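Local structure of TRAP dicarboxylate transporter-DctP subunit (Desulfovibrio salexigens, 4N6D) at residues V141-A146 / F235-N240. The protein probably binds a solute, such as an organic acid, in the periplasm and delivers it to a TRAP-type membrane transporter. Numbering follows the deposited sequence.
Sequences VLTMFA and FAIIMN
Over one face of the Phe145 ring lies Phe235 CB, 4.0 Å from the centroid and 30° off the ring normal, a CH-pi contact. The two phenyl rings are nearly parallel (22°) but offset, centroids 5.3 Å apart, leaving little overlap. At the edge of the Phe235 ring, in plane, sits Phe145 O; Phe43 meets this ring edge-to-face. Chi1 of 51° sets Phe145 CG between its own N and carbonyl carbon, bringing CE2 3.8 Å from Ile237 CG1. Packing is tight where Thr143 CG2 stands 3.5 Å from Ile237 CG1; Thr143 OG1 hydrogen-bonds to Gly259 O. Phe145 and Phe235 form an antiparallel hydrogen-bonded pair: Phe235 N to Phe145 O 2.8 Å, Phe145 N to Phe235 O 3.1 Å. Between Val141 and Thr143 a beta bulge shifts the register: Ile237 O accepts from Leu142 N (2.8 Å), Ile237 N donates to Thr143 O, and Leu142 turns toward Met239, CD1 3.8 Å from its CB. Within the chain, 139-146 is an outermost strand of this solute-binding fold's mixed sheet, beside 234-240. Phe145 and Ile237 touch Gln47 of helix 43-58; on the other face Val141 and Met144 touch Tyr128 of helix 117-131. Four backbone hydrogen bonds thus satisfy polar groups within an otherwise apolar, buried contact.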
loop_
_atom_site.group_PDB
_atom_site.type_symbol
_atom_site.label_atom_id
_atom_site.label_comp_id
_atom_site.label_asym_id
_atom_site.label_seq_id
_atom_site.Cartn_x
_atom_site.Cartn_y
_atom_site.Cartn_z
ATOM N N VAL A 141 1.449 1.396 17.607
ATOM C CA VAL A 141 1.718 1.331 16.185
ATOM C C VAL A 141 3.228 1.222 15.985
ATOM O O VAL A 141 3.961 2.179 16.271
ATOM C CB VAL A 141 1.143 2.543 15.443
ATOM C CG1 VAL A 141 1.505 2.483 13.976
ATOM C CG2 VAL A 141 -0.384 2.598 15.619
ATOM N N LEU A 142 3.693 0.054 15.548
ATOM C CA LEU A 142 5.130 -0.214 15.455
ATOM C C LEU A 142 5.735 0.394 14.198
ATOM O O LEU A 142 6.889 0.824 14.222
ATOM C CB LEU A 142 5.414 -1.718 15.457
ATOM C CG LEU A 142 5.099 -2.372 16.798
ATOM C CD1 LEU A 142 5.279 -3.866 16.653
ATOM C CD2 LEU A 142 6.015 -1.825 17.850
ATOM N N THR A 143 5.001 0.338 13.094
ATOM C CA THR A 143 5.419 0.995 11.846
ATOM C C THR A 143 4.207 1.065 10.921
ATOM O O THR A 143 3.148 0.510 11.221
ATOM C CB THR A 143 6.627 0.305 11.133
ATOM O OG1 THR A 143 7.150 1.189 10.128
ATOM C CG2 THR A 143 6.219 -0.998 10.495
ATOM N N MET A 144 4.351 1.794 9.825
ATOM C CA MET A 144 3.342 1.818 8.774
ATOM C C MET A 144 4.076 1.864 7.461
ATOM O O MET A 144 5.240 2.263 7.401
ATOM C CB MET A 144 2.434 3.029 8.887
ATOM C CG MET A 144 1.681 3.062 10.213
ATOM S SD MET A 144 0.645 4.504 10.312
ATOM C CE MET A 144 -0.797 3.891 9.453
ATOM N N PHE A 145 3.398 1.441 6.402
ATOM C CA PHE A 145 3.967 1.517 5.065
ATOM C C PHE A 145 2.869 1.366 4.027
ATOM O O PHE A 145 1.730 1.109 4.362
ATOM C CB PHE A 145 5.051 0.458 4.863
ATOM C CG PHE A 145 4.619 -0.923 5.226
ATOM C CD1 PHE A 145 3.865 -1.678 4.357
ATOM C CD2 PHE A 145 4.989 -1.475 6.439
ATOM C CE1 PHE A 145 3.453 -2.970 4.707
ATOM C CE2 PHE A 145 4.588 -2.767 6.790
ATOM C CZ PHE A 145 3.816 -3.502 5.932
ATOM N N ALA A 146 3.227 1.553 2.773
ATOM C CA ALA A 146 2.266 1.513 1.678
ATOM C C ALA A 146 2.799 0.680 0.539
ATOM O O ALA A 146 4.012 0.571 0.332
ATOM C CB ALA A 146 1.964 2.913 1.164
ATOM N N PHE A 235 -0.791 0.290 5.096
ATOM C CA PHE A 235 -0.746 -0.791 6.080
ATOM C C PHE A 235 -0.251 -0.244 7.406
ATOM O O PHE A 235 0.537 0.703 7.433
ATOM C CB PHE A 235 0.267 -1.860 5.651
ATOM C CG PHE A 235 -0.110 -2.621 4.408
ATOM C CD1 PHE A 235 0.071 -2.070 3.143
ATOM C CD2 PHE A 235 -0.617 -3.896 4.499
ATOM C CE1 PHE A 235 -0.270 -2.764 2.018
ATOM C CE2 PHE A 235 -0.955 -4.609 3.362
ATOM C CZ PHE A 235 -0.782 -4.031 2.118
ATOM N N ALA A 236 -0.693 -0.868 8.495
ATOM C CA ALA A 236 -0.153 -0.602 9.814
ATOM C C ALA A 236 0.304 -1.893 10.464
ATOM O O ALA A 236 -0.348 -2.931 10.324
ATOM C CB ALA A 236 -1.202 0.078 10.700
ATOM N N ILE A 237 1.433 -1.823 11.153
ATOM C CA ILE A 237 1.867 -2.912 12.033
ATOM C C ILE A 237 1.506 -2.526 13.460
ATOM O O ILE A 237 1.968 -1.504 13.990
ATOM C CB ILE A 237 3.364 -3.187 11.905
ATOM C CG1 ILE A 237 3.753 -3.471 10.436
ATOM C CG2 ILE A 237 3.762 -4.331 12.845
ATOM C CD1 ILE A 237 2.949 -4.603 9.771
ATOM N N ILE A 238 0.627 -3.320 14.063
ATOM C CA ILE A 238 0.079 -3.008 15.383
ATOM C C ILE A 238 0.537 -4.027 16.413
ATOM O O ILE A 238 0.722 -5.200 16.089
ATOM C CB ILE A 238 -1.492 -2.947 15.366
ATOM C CG1 ILE A 238 -2.115 -4.221 14.779
ATOM C CG2 ILE A 238 -1.974 -1.708 14.596
ATOM C CD1 ILE A 238 -3.636 -4.363 15.041
ATOM N N MET A 239 0.697 -3.560 17.652
ATOM C CA MET A 239 1.095 -4.426 18.746
ATOM C C MET A 239 0.098 -4.308 19.896
ATOM O O MET A 239 -0.391 -3.218 20.210
ATOM C CB MET A 239 2.500 -4.038 19.206
ATOM C CG MET A 239 2.999 -4.869 20.374
ATOM S SD MET A 239 4.740 -4.581 20.725
ATOM C CE MET A 239 5.127 -6.025 21.687
ATOM N N ASN A 240 -0.190 -5.447 20.512
ATOM C CA ASN A 240 -1.081 -5.515 21.666
ATOM C C ASN A 240 -0.535 -4.635 22.788
ATOM O O ASN A 240 0.673 -4.643 23.050
ATOM C CB ASN A 240 -1.167 -6.967 22.131
ATOM C CG ASN A 240 -1.907 -7.108 23.425
ATOM O OD1 ASN A 240 -1.304 -7.033 24.492
ATOM N ND2 ASN A 240 -3.218 -7.338 23.348
#